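Local structure of FAD:protein FMN transferase (Pseudomonas stutzeri ATCC 14405 = CCUG 16156, 5MGY) at residues A[106-111]-A[124-129]; A[196-201]-A[216-221]; A[225-230]-A[272-277]; A[18-23]-A[182-187]. The protein probably transfers FMN from FAD onto a threonine of target proteins with the help of magnesium or manganese, and matures the NosR protein needed for nitrous oxide reduction. One frame throughout, in Å; residues are numbered along the deposited sequence.

Contact 1. Residues A[106-111]-A[124-129]. Unlike the reference sequence in segment 124-129: S127 (reference Arg).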
loop_
_atom_site.group_PDB
_atom_site.type_symbol
_atom_site.label_atom_id
_atom_site.label_comp_id
_atom_site.label_asym_id
_atom_site.label_seq_id
_atom_site.Cartn_x
_atom_site.Cartn_y
_atom_site.Cartn_z
ATOM N N LEU A 106 -0.078 4.409 -16.671
ATOM C CA LEU A 106 -1.419 4.032 -16.190
ATOM C C LEU A 106 -2.521 4.665 -17.076
ATOM O O LEU A 106 -3.364 3.945 -17.611
ATOM C CB LEU A 106 -1.657 4.392 -14.687
ATOM C CG LEU A 106 -0.890 3.701 -13.546
ATOM C CD1 LEU A 106 -1.192 4.390 -12.199
ATOM C CD2 LEU A 106 -1.164 2.196 -13.518
ATOM N N ASN A 107 -2.509 5.991 -17.251
ATOM C CA ASN A 107 -3.469 6.656 -18.150
ATOM C C ASN A 107 -3.400 6.165 -19.584
ATOM O O ASN A 107 -4.408 6.143 -20.250
ATOM C CB ASN A 107 -3.324 8.171 -18.094
ATOM C CG ASN A 107 -3.846 8.758 -16.773
ATOM O OD1 ASN A 107 -4.728 8.198 -16.122
ATOM N ND2 ASN A 107 -3.302 9.894 -16.372
ATOM N N LEU A 108 -2.234 5.711 -20.027
ATOM C CA LEU A 108 -2.128 5.087 -21.325
ATOM C C LEU A 108 -2.834 3.755 -21.383
ATOM O O LEU A 108 -3.527 3.480 -22.345
ATOM C CB LEU A 108 -0.686 4.877 -21.720
ATOM C CG LEU A 108 -0.557 4.356 -23.136
ATOM C CD1 LEU A 108 -1.025 5.438 -24.091
ATOM C CD2 LEU A 108 0.873 3.919 -23.423
ATOM N N TRP A 109 -2.639 2.909 -20.385
ATOM C CA TRP A 109 -3.252 1.589 -20.433
ATOM C C TRP A 109 -4.710 1.602 -19.878
ATOM O O TRP A 109 -5.271 0.537 -19.625
ATOM C CB TRP A 109 -2.358 0.534 -19.721
ATOM C CG TRP A 109 -1.059 0.066 -20.454
ATOM C CD1 TRP A 109 0.195 0.577 -20.309
ATOM C CD2 TRP A 109 -0.921 -1.035 -21.344
ATOM N NE1 TRP A 109 1.099 -0.105 -21.073
ATOM C CE2 TRP A 109 0.443 -1.101 -21.733
ATOM C CE3 TRP A 109 -1.806 -1.981 -21.845
ATOM C CZ2 TRP A 109 0.940 -2.075 -22.619
ATOM C CZ3 TRP A 109 -1.325 -2.934 -22.764
ATOM C CH2 TRP A 109 0.045 -2.970 -23.132
ATOM N N GLY A 110 -5.317 2.771 -19.663
ATOM C CA GLY A 110 -6.703 2.864 -19.168
ATOM C C GLY A 110 -6.959 2.633 -17.668
ATOM O O GLY A 110 -8.088 2.690 -17.175
ATOM N N PHE A 111 -5.908 2.356 -16.916
ATOM C CA PHE A 111 -6.051 1.968 -15.508
ATOM C C PHE A 111 -6.100 3.161 -14.551
ATOM O O PHE A 111 -6.171 2.949 -13.340
ATOM C CB PHE A 111 -4.910 1.018 -15.096
ATOM C CG PHE A 111 -4.648 -0.119 -16.084
ATOM C CD1 PHE A 111 -5.689 -0.803 -16.745
ATOM C CD2 PHE A 111 -3.366 -0.541 -16.316
ATOM C CE1 PHE A 111 -5.419 -1.859 -17.627
ATOM C CE2 PHE A 111 -3.096 -1.593 -17.191
ATOM C CZ PHE A 111 -4.109 -2.253 -17.845
ATOM N N GLU A 124 4.567 2.521 -29.969
ATOM C CA GLU A 124 5.040 3.888 -30.097
ATOM C C GLU A 124 4.660 4.762 -28.929
ATOM O O GLU A 124 5.519 5.444 -28.382
ATOM C CB GLU A 124 4.494 4.533 -31.377
ATOM C CG GLU A 124 5.210 4.217 -32.662
ATOM C CD GLU A 124 5.451 2.742 -32.939
ATOM O OE1 GLU A 124 6.562 2.390 -33.390
ATOM O OE2 GLU A 124 4.510 1.951 -32.775
ATOM N N ASP A 125 3.385 4.760 -28.569
ATOM C CA ASP A 125 2.889 5.563 -27.434
ATOM C C ASP A 125 3.557 5.175 -26.098
ATOM O O ASP A 125 3.781 6.036 -25.253
ATOM C CB ASP A 125 1.370 5.392 -27.255
ATOM C CG ASP A 125 0.556 5.851 -28.438
ATOM O OD1 ASP A 125 -0.409 5.144 -28.778
ATOM O OD2 ASP A 125 0.872 6.908 -29.007
ATOM N N ILE A 126 3.795 3.867 -25.921
ATOM C CA ILE A 126 4.523 3.266 -24.777
ATOM C C ILE A 126 5.925 3.879 -24.631
ATOM O O ILE A 126 6.310 4.281 -23.530
ATOM C CB ILE A 126 4.619 1.685 -24.901
ATOM C CG1 ILE A 126 3.353 0.990 -24.334
ATOM C CG2 ILE A 126 5.862 1.106 -24.214
ATOM C CD1 ILE A 126 3.147 -0.469 -24.747
ATOM N N SER A 127 6.683 3.889 -25.730
ATOM C CA SER A 127 8.039 4.450 -25.783
ATOM C C SER A 127 8.059 5.936 -25.371
ATOM O O SER A 127 8.947 6.363 -24.616
ATOM C CB SER A 127 8.608 4.280 -27.186
ATOM O OG SER A 127 9.910 4.832 -27.276
ATOM N N ALA A 128 7.033 6.668 -25.835
ATOM C CA ALA A 128 6.788 8.115 -25.526
ATOM C C ALA A 128 6.425 8.358 -24.071
ATOM O O ALA A 128 6.931 9.279 -23.437
ATOM C CB ALA A 128 5.669 8.692 -26.411
ATOM N N ALA A 129 5.504 7.561 -23.555
ATOM C CA ALA A 129 5.120 7.675 -22.170
ATOM C C ALA A 129 6.254 7.273 -21.203
ATOM O O ALA A 129 6.467 7.939 -20.216
ATOM C CB ALA A 129 3.840 6.892 -21.912
#
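The six-membered part of the W109 indole meets the end of the I126 side chain, with W109 CZ2 3.5 Å from I126 CD1. The two side chains approach at a slant, and the indole nitrogen is turned to G250, whose carbonyl O it binds weakly. A second ring, F111, has W109 O 3.1 Å above the plane on one face, offset toward the rim, and also stacks with H243. L108 provides the rest of the contact. Its CG stands anti to the backbone N (chi1 -174°), which carries the isobutyl fork across to helix 123-131. There L108 CD2 lies 3.9 Å from I126 CG1, and L108 CD1 reaches D125 CB at 4.0 Å. A129 adds its methyl one turn further on, CB 4.5 Å from L108 CD2. I126 thus touches both L108 and W109, and an alanine here would probably open a gap between them and leave the indole less firmly seated. P121, in the intervening loop, also packs against L108 and W109. At the end of helix 103-108, F111 N bonds to L106 O at 3.1 Å and G110 has positive phi, as in a Schellman motif. Together these contacts form a small apolar helix-helix interface near the protein surface, joining helices 103-108 and 123-131 well away from the magnesium site.

Contact 2. Residues A[196-201]-A[216-221]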
loop_
_atom_site.group_PDB
_atom_site.type_symbol
_atom_site.label_atom_id
_atom_site.label_comp_id
_atom_site.label_asym_id
_atom_site.label_seq_id
_atom_site.Cartn_x
_atom_site.Cartn_y
_atom_site.Cartn_z
ATOM N N GLY A 196 -6.786 -9.896 27.782
ATOM C CA GLY A 196 -5.397 -10.282 27.590
ATOM C C GLY A 196 -5.092 -10.851 26.222
ATOM O O GLY A 196 -3.901 -11.037 25.944
ATOM N N SER A 197 -6.122 -11.107 25.381
ATOM C CA SER A 197 -5.917 -11.668 24.045
ATOM C C SER A 197 -5.186 -10.727 23.069
ATOM O O SER A 197 -5.182 -9.544 23.264
ATOM C CB SER A 197 -7.245 -12.182 23.464
ATOM O OG SER A 197 -7.932 -11.252 22.714
ATOM N N PRO A 198 -4.579 -11.252 22.017
ATOM C CA PRO A 198 -3.996 -10.428 21.014
ATOM C C PRO A 198 -4.945 -10.122 19.845
ATOM O O PRO A 198 -5.995 -10.779 19.618
ATOM C CB PRO A 198 -2.855 -11.296 20.526
ATOM C CG PRO A 198 -3.477 -12.662 20.481
ATOM C CD PRO A 198 -4.372 -12.645 21.689
ATOM N N TRP A 199 -4.515 -9.106 19.104
ATOM C CA TRP A 199 -5.088 -8.794 17.816
ATOM C C TRP A 199 -4.581 -9.817 16.755
ATOM O O TRP A 199 -3.395 -10.108 16.630
ATOM C CB TRP A 199 -4.698 -7.378 17.417
ATOM C CG TRP A 199 -5.148 -6.301 18.385
ATOM C CD1 TRP A 199 -4.345 -5.600 19.241
ATOM C CD2 TRP A 199 -6.469 -5.769 18.534
ATOM N NE1 TRP A 199 -5.082 -4.692 19.928
ATOM C CE2 TRP A 199 -6.388 -4.758 19.508
ATOM C CE3 TRP A 199 -7.689 -6.006 17.894
ATOM C CZ2 TRP A 199 -7.499 -4.009 19.909
ATOM C CZ3 TRP A 199 -8.794 -5.276 18.286
ATOM C CH2 TRP A 199 -8.695 -4.295 19.311
ATOM N N ARG A 200 -5.505 -10.349 15.980
ATOM C CA ARG A 200 -5.173 -11.334 14.991
ATOM C C ARG A 200 -5.709 -11.000 13.624
ATOM O O ARG A 200 -6.845 -10.486 13.482
ATOM C CB ARG A 200 -5.811 -12.638 15.408
ATOM C CG ARG A 200 -5.486 -13.098 16.822
ATOM C CD ARG A 200 -6.083 -14.473 17.020
ATOM N NE ARG A 200 -5.091 -15.332 17.643
ATOM C CZ ARG A 200 -5.192 -15.822 18.868
ATOM N NH1 ARG A 200 -6.256 -15.538 19.638
ATOM N NH2 ARG A 200 -4.209 -16.572 19.342
ATOM N N ILE A 201 -4.912 -11.299 12.613
ATOM C CA ILE A 201 -5.388 -11.208 11.254
ATOM C C ILE A 201 -5.258 -12.633 10.651
ATOM O O ILE A 201 -4.498 -13.505 11.139
ATOM C CB ILE A 201 -4.655 -10.054 10.480
ATOM C CG1 ILE A 201 -5.350 -9.638 9.160
ATOM C CG2 ILE A 201 -3.223 -10.434 10.137
ATOM C CD1 ILE A 201 -6.815 -9.200 9.220
ATOM N N ILE A 216 -3.035 -17.743 10.538
ATOM C CA ILE A 216 -3.434 -16.762 11.555
ATOM C C ILE A 216 -2.249 -16.219 12.322
ATOM O O ILE A 216 -1.512 -16.966 12.906
ATOM C CB ILE A 216 -4.375 -17.377 12.582
ATOM C CG1 ILE A 216 -5.563 -18.042 11.881
ATOM C CG2 ILE A 216 -4.861 -16.350 13.586
ATOM C CD1 ILE A 216 -6.330 -17.189 10.893
ATOM N N VAL A 217 -2.112 -14.903 12.348
ATOM C CA VAL A 217 -0.983 -14.276 13.001
ATOM C C VAL A 217 -1.446 -13.240 14.017
ATOM O O VAL A 217 -2.492 -12.629 13.898
ATOM C CB VAL A 217 0.014 -13.623 11.991
ATOM C CG1 VAL A 217 0.529 -14.685 11.020
ATOM C CG2 VAL A 217 -0.589 -12.430 11.248
ATOM N N GLU A 218 -0.590 -13.036 14.994
ATOM C CA GLU A 218 -0.805 -12.127 16.061
ATOM C C GLU A 218 -0.026 -10.844 15.741
ATOM O O GLU A 218 1.163 -10.900 15.534
ATOM C CB GLU A 218 -0.384 -12.815 17.372
ATOM C CG GLU A 218 -1.206 -14.108 17.576
ATOM C CD GLU A 218 -0.904 -14.865 18.860
ATOM O OE1 GLU A 218 -0.072 -14.339 19.682
ATOM O OE2 GLU A 218 -1.527 -15.964 19.012
ATOM N N LEU A 219 -0.701 -9.696 15.638
ATOM C CA LEU A 219 -0.024 -8.442 15.341
ATOM C C LEU A 219 0.137 -7.646 16.603
ATOM O O LEU A 219 -0.848 -7.353 17.288
ATOM C CB LEU A 219 -0.821 -7.624 14.341
ATOM C CG LEU A 219 -1.011 -8.233 12.947
ATOM C CD1 LEU A 219 -1.979 -7.431 12.113
ATOM C CD2 LEU A 219 0.291 -8.302 12.205
ATOM N N ASP A 220 1.372 -7.313 16.938
ATOM C CA ASP A 220 1.653 -6.467 18.111
ATOM C C ASP A 220 2.805 -5.553 17.707
ATOM O O ASP A 220 3.957 -5.866 17.891
ATOM C CB ASP A 220 1.990 -7.306 19.380
ATOM C CG ASP A 220 2.116 -6.445 20.711
ATOM O OD1 ASP A 220 2.421 -7.019 21.792
ATOM O OD2 ASP A 220 1.921 -5.212 20.711
ATOM N N GLY A 221 2.460 -4.413 17.133
ATOM C CA GLY A 221 3.431 -3.433 16.683
ATOM C C GLY A 221 3.826 -3.637 15.246
ATOM O O GLY A 221 4.857 -3.158 14.830
#
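P198 meets E218 through its ring atom CG, 3.8 Å from E218 CD. The same CG sits over the centre of one face of the R200 guanidinium, so the proline touches both members of the ion pair formed further along. W199 contributes mainly backbone to this contact: its carbonyl O accepts the N-H of L219 at 2.9 Å, while its indole leads away to bond S178 OG through NE1 and to pack on A189 and K193. R200 stands opposite E218 in a non-hydrogen-bonded antiparallel pair, and the two side chains run side by side in the same direction. The E218 chain is extended beyond CG (chi2 -179°), which carries its carboxylate out to the guanidinium. R200 NH2 lies 2.8 Å from E218 OE2 in a salt bridge, but the hydrogen bond within it is bent and weak. Guanidinium and carboxylate planes are 78° apart, so the groups do not meet in a flat two-pronged pairing. Lower down its chain, R200 CD packs on I216 CG2. I201 then forms a hydrogen-bonded pair with V217: I201 N reaches V217 O at 3.0 Å, and V217 N returns to I201 O at 3.0 Å. The CG2 branch of I201 touches V217 CG2 at 3.5 Å and L219 CD1 at 3.8 Å. Hairpin 199-205/213-219 is therefore two-faced: R200 and E218 pair their charges on its exposed face, whereas I201, V217 and L219 make the other apolar, with I201 and L219 resting on L187 of the main sheet.

Contact 3. Residues A[225-230]-A[272-277]; sequences STSGDY and GLSTAL. With MG (magnesium ion), chain I.
S274 of helix 267-292 packs between S225 and S227 of strand 222-227, in a helix-on-sheet contact beside the magnesium site of this ApbE-family protein. The short axes approach to 7.4 Å and run in nearly the same direction, 23° apart. The packing contacts are made by small side chains. S225 and S227, two residues apart, both point toward the helix, while T226 between them points away and bonds T261. S225 OG comes within 3.4 Å of S274 CB, and S227 CB borders the hydroxyl and carbonyl of S274. Around this serine cluster the seam becomes apolar: V262 packs against S274, M278 against S227, and L277 lies on V260 and V262 of the adjoining strand 257-264. Among the polar groups, S274 OG stands anti to its own backbone N (chi1 174°), a setting that swings it toward the strand and leaves it 3.0 Å from S227 N. The hydroxyl of S225 has its polar partner in the neighbouring strand, where it bonds E186 OE2. Within the helix, A276 N bonds G272 O at 3.0 Å and L277 N bonds L273 O at 2.8 Å, continuing the regular backbone pattern through this turn. Metal binding falls to T275, the residue after S274, whose CB points away from the strand. Two further ligands, S157 through its carbonyl O and D271 through OD2, hold the magnesium ion to which T275 OG1 binds at 2.5 Å.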
loop_
_atom_site.group_PDB
_atom_site.type_symbol
_atom_site.label_atom_id
_atom_site.label_comp_id
_atom_site.label_asym_id
_atom_site.label_seq_id
_atom_site.Cartn_x
_atom_site.Cartn_y
_atom_site.Cartn_z
ATOM N N SER A 225 0.216 -5.684 4.701
ATOM C CA SER A 225 -0.365 -5.193 3.470
ATOM C C SER A 225 -0.413 -6.308 2.482
ATOM O O SER A 225 0.567 -7.029 2.342
ATOM C CB SER A 225 0.480 -4.052 2.927
ATOM O OG SER A 225 0.163 -3.812 1.567
ATOM N N THR A 226 -1.532 -6.390 1.750
ATOM C CA THR A 226 -1.747 -7.468 0.787
ATOM C C THR A 226 -1.991 -6.983 -0.618
ATOM O O THR A 226 -3.019 -6.494 -0.901
ATOM C CB THR A 226 -2.946 -8.366 1.193
ATOM O OG1 THR A 226 -2.781 -8.885 2.526
ATOM C CG2 THR A 226 -3.045 -9.555 0.228
ATOM N N SER A 227 -1.052 -7.199 -1.515
ATOM C CA SER A 227 -1.246 -6.849 -2.911
ATOM C C SER A 227 -1.923 -7.980 -3.673
ATOM O O SER A 227 -1.476 -9.104 -3.636
ATOM C CB SER A 227 0.108 -6.527 -3.557
ATOM O OG SER A 227 -0.037 -6.116 -4.902
ATOM N N GLY A 228 -2.972 -7.659 -4.404
ATOM C CA GLY A 228 -3.733 -8.680 -5.084
ATOM C C GLY A 228 -4.627 -9.456 -4.124
ATOM O O GLY A 228 -4.550 -9.292 -2.889
ATOM N N ASP A 229 -5.505 -10.262 -4.726
ATOM C CA ASP A 229 -6.421 -11.185 -4.029
ATOM C C ASP A 229 -6.578 -12.475 -4.830
ATOM O O ASP A 229 -7.037 -12.413 -5.957
ATOM C CB ASP A 229 -7.804 -10.545 -3.821
ATOM C CG ASP A 229 -8.827 -11.496 -3.113
ATOM O OD1 ASP A 229 -9.955 -11.034 -2.850
ATOM O OD2 ASP A 229 -8.524 -12.681 -2.802
ATOM N N TYR A 230 -6.272 -13.633 -4.243
ATOM C CA TYR A 230 -6.130 -14.833 -5.049
ATOM C C TYR A 230 -7.389 -15.185 -5.838
ATOM O O TYR A 230 -7.331 -15.817 -6.911
ATOM C CB TYR A 230 -5.663 -15.985 -4.216
ATOM C CG TYR A 230 -6.733 -16.621 -3.411
ATOM C CD1 TYR A 230 -7.474 -17.701 -3.936
ATOM C CD2 TYR A 230 -7.009 -16.187 -2.112
ATOM C CE1 TYR A 230 -8.469 -18.319 -3.156
ATOM C CE2 TYR A 230 -7.986 -16.800 -1.339
ATOM C CZ TYR A 230 -8.728 -17.868 -1.849
ATOM O OH TYR A 230 -9.709 -18.510 -1.070
ATOM N N GLY A 272 4.235 -0.606 0.312
ATOM C CA GLY A 272 5.170 -0.322 -0.725
ATOM C C GLY A 272 5.812 -1.598 -1.223
ATOM O O GLY A 272 5.757 -1.906 -2.428
ATOM N N LEU A 273 6.436 -2.330 -0.290
ATOM C CA LEU A 273 7.121 -3.602 -0.606
ATOM C C LEU A 273 6.127 -4.587 -1.163
ATOM O O LEU A 273 6.337 -5.171 -2.190
ATOM C CB LEU A 273 7.823 -4.187 0.596
ATOM C CG LEU A 273 8.950 -3.268 1.148
ATOM C CD1 LEU A 273 9.478 -3.824 2.473
ATOM C CD2 LEU A 273 10.082 -3.097 0.162
ATOM N N SER A 274 5.002 -4.722 -0.542
ATOM C CA SER A 274 3.923 -5.469 -1.164
ATOM C C SER A 274 3.703 -5.144 -2.645
ATOM O O SER A 274 3.605 -6.042 -3.457
ATOM C CB SER A 274 2.607 -5.242 -0.400
ATOM O OG SER A 274 1.566 -5.851 -1.087
ATOM N N THR A 275 3.603 -3.865 -2.985
ATOM C CA THR A 275 3.451 -3.471 -4.407
ATOM C C THR A 275 4.643 -3.921 -5.296
ATOM O O THR A 275 4.440 -4.279 -6.467
ATOM C CB THR A 275 3.213 -1.933 -4.535
ATOM O OG1 THR A 275 1.955 -1.609 -3.947
ATOM C CG2 THR A 275 3.169 -1.465 -5.985
ATOM N N ALA A 276 5.845 -3.851 -4.725
ATOM C CA ALA A 276 7.099 -4.127 -5.413
ATOM C C ALA A 276 7.248 -5.616 -5.699
ATOM O O ALA A 276 7.735 -6.027 -6.782
ATOM C CB ALA A 276 8.269 -3.691 -4.549
ATOM N N LEU A 277 6.855 -6.410 -4.703
ATOM C CA LEU A 277 6.912 -7.860 -4.794
ATOM C C LEU A 277 5.955 -8.351 -5.853
ATOM O O LEU A 277 6.311 -9.239 -6.599
ATOM C CB LEU A 277 6.625 -8.524 -3.434
ATOM C CG LEU A 277 7.741 -8.280 -2.452
ATOM C CD1 LEU A 277 7.505 -9.060 -1.177
ATOM C CD2 LEU A 277 9.114 -8.631 -3.060
HETATM MG MG MG I . 0.136 -0.840 -2.367
#

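Contact 4. Residues A[18-23]-A[182-187]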
loop_
_atom_site.group_PDB
_atom_site.type_symbol
_atom_site.label_atom_id
_atom_site.label_comp_id
_atom_site.label_asym_id
_atom_site.label_seq_id
_atom_site.Cartn_x
_atom_site.Cartn_y
_atom_site.Cartn_z
ATOM N N MET A 18 -12.920 6.714 -0.457
ATOM C CA MET A 18 -13.305 7.114 -1.802
ATOM C C MET A 18 -13.976 5.968 -2.541
ATOM O O MET A 18 -14.892 6.197 -3.277
ATOM C CB MET A 18 -12.088 7.599 -2.582
ATOM C CG MET A 18 -12.390 8.373 -3.832
ATOM S SD MET A 18 -10.998 9.291 -4.516
ATOM C CE MET A 18 -11.805 10.423 -5.609
ATOM N N GLY A 19 -13.508 4.756 -2.349
ATOM C CA GLY A 19 -14.164 3.593 -2.930
ATOM C C GLY A 19 -14.099 2.330 -2.110
ATOM O O GLY A 19 -14.121 1.242 -2.678
ATOM N N SER A 20 -14.002 2.479 -0.783
ATOM C CA SER A 20 -13.922 1.329 0.133
ATOM C C SER A 20 -14.189 1.793 1.567
ATOM O O SER A 20 -14.750 2.865 1.782
ATOM C CB SER A 20 -12.547 0.661 0.053
ATOM O OG SER A 20 -12.544 -0.502 0.812
ATOM N N THR A 21 -13.770 0.981 2.541
ATOM C CA THR A 21 -13.938 1.306 3.943
ATOM C C THR A 21 -12.674 1.168 4.803
ATOM O O THR A 21 -11.728 0.390 4.456
ATOM C CB THR A 21 -14.994 0.418 4.640
ATOM O OG1 THR A 21 -14.440 -0.887 4.925
ATOM C CG2 THR A 21 -16.266 0.315 3.815
ATOM N N TYR A 22 -12.735 1.895 5.941
ATOM C CA TYR A 22 -11.811 1.780 7.059
ATOM C C TYR A 22 -12.531 1.284 8.323
ATOM O O TYR A 22 -13.747 1.387 8.464
ATOM C CB TYR A 22 -11.103 3.115 7.343
ATOM C CG TYR A 22 -12.012 4.241 7.785
ATOM C CD1 TYR A 22 -12.519 5.144 6.871
ATOM C CD2 TYR A 22 -12.345 4.415 9.123
ATOM C CE1 TYR A 22 -13.343 6.198 7.274
ATOM C CE2 TYR A 22 -13.159 5.464 9.534
ATOM C CZ TYR A 22 -13.667 6.356 8.609
ATOM O OH TYR A 22 -14.504 7.381 9.000
ATOM N N THR A 23 -11.761 0.738 9.235
ATOM C CA THR A 23 -12.274 0.331 10.502
ATOM C C THR A 23 -11.183 0.520 11.537
ATOM O O THR A 23 -10.069 0.072 11.341
ATOM C CB THR A 23 -12.732 -1.135 10.455
ATOM O OG1 THR A 23 -13.842 -1.250 9.568
ATOM C CG2 THR A 23 -13.176 -1.637 11.850
ATOM N N GLU A 182 -7.655 -0.455 10.315
ATOM C CA GLU A 182 -7.597 -0.978 8.955
ATOM C C GLU A 182 -8.131 0.034 7.936
ATOM O O GLU A 182 -9.260 0.469 8.070
ATOM C CB GLU A 182 -8.337 -2.314 8.887
ATOM C CG GLU A 182 -8.682 -2.840 7.467
ATOM C CD GLU A 182 -10.118 -2.473 6.985
ATOM O OE1 GLU A 182 -10.360 -2.098 5.833
ATOM O OE2 GLU A 182 -11.088 -2.524 7.739
ATOM N N ILE A 183 -7.334 0.392 6.919
ATOM C CA ILE A 183 -7.767 1.355 5.893
ATOM C C ILE A 183 -7.615 0.641 4.574
ATOM O O ILE A 183 -6.510 0.351 4.188
ATOM C CB ILE A 183 -6.969 2.661 5.954
ATOM C CG1 ILE A 183 -7.175 3.295 7.346
ATOM C CG2 ILE A 183 -7.394 3.633 4.850
ATOM C CD1 ILE A 183 -6.260 4.464 7.672
ATOM N N THR A 184 -8.740 0.309 3.916
ATOM C CA THR A 184 -8.778 -0.366 2.573
ATOM C C THR A 184 -7.841 -1.526 2.489
ATOM O O THR A 184 -7.119 -1.683 1.505
ATOM C CB THR A 184 -8.462 0.548 1.365
ATOM O OG1 THR A 184 -7.060 0.769 1.263
ATOM C CG2 THR A 184 -9.149 1.871 1.494
ATOM N N GLY A 185 -7.809 -2.328 3.539
ATOM C CA GLY A 185 -7.070 -3.557 3.555
ATOM C C GLY A 185 -5.743 -3.505 4.253
ATOM O O GLY A 185 -5.392 -4.447 4.945
ATOM N N GLU A 186 -4.996 -2.425 4.101
ATOM C CA GLU A 186 -3.789 -2.226 4.917
ATOM C C GLU A 186 -4.198 -2.069 6.377
ATOM O O GLU A 186 -5.203 -1.458 6.679
ATOM C CB GLU A 186 -2.992 -0.964 4.483
ATOM C CG GLU A 186 -2.100 -1.175 3.282
ATOM C CD GLU A 186 -2.846 -1.579 2.039
ATOM O OE1 GLU A 186 -4.002 -1.122 1.894
ATOM O OE2 GLU A 186 -2.289 -2.347 1.200
ATOM N N LEU A 187 -3.399 -2.618 7.279
ATOM C CA LEU A 187 -3.663 -2.495 8.675
ATOM C C LEU A 187 -2.483 -2.702 9.557
ATOM O O LEU A 187 -1.461 -3.240 9.162
ATOM C CB LEU A 187 -4.778 -3.427 9.088
ATOM C CG LEU A 187 -4.675 -4.946 9.037
ATOM C CD1 LEU A 187 -3.809 -5.527 10.161
ATOM C CD2 LEU A 187 -6.095 -5.538 9.129
#
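E182 N donates to T23 O at 2.7 Å, in a nearly straight bond. The return bond from T23 N to E182 O is 2.8 Å long and lies in the carbonyl plane, and the same oxygen also meets the CA-H of Y22. One step further, T184 N bonds T21 O at 3.0 Å, with the donor tilted from the plane of the T21 carbonyl. Y22 and I183 form the non-hydrogen-bonded pair between these bonds, with Y22 CB 3.9 Å from I183 CG1. The Y22 ring then leads away to helix 35-53, where its hydroxyl bonds E43. These bonds join antiparallel strands 21-28 and 179-183 of the eight-stranded sheet, and I183 to E186 make the type I' turn that sends the chain back along strand 186-190. The E182 chain bends at its second torsion (chi2 -95°), bringing OE2 within 3.5 Å of T23 CB, while OE1 accepts a long, weak bond from G185 N in the turn. Shortened to an alanine, E182 would probably leave G185 N without its carboxylate partner and the flank of T23 uncovered on this side. Beyond the paired strands, S20 CB touches T184 CG2 at 3.9 Å. T184 also packs on A160 of helix 159-173, and its side chain lies about 8 Å from the bound magnesium ion.

From the N terminus, contact 4 opens first at 18-23 and closes only at 182-187, enclosing a long stretch in which helix outweighs strand. Contact 1 is nested inside that loop and joins two short peripheral helices, its nearest atoms about 12 Å from contact 4. Contact 2 follows as a hairpin, then contact 3 closes the last loop between 225-230 and 272-277; these come in series, and none cross. Contact 4 touches both of these: its strand 186-190 lies against the hairpin and is the sheet neighbour of strand 222-227 in contact 3. The main sheet thus links the hairpin to the metal-binding helix, while contact 1 lies on the opposite side of the chain's centre from contact 2.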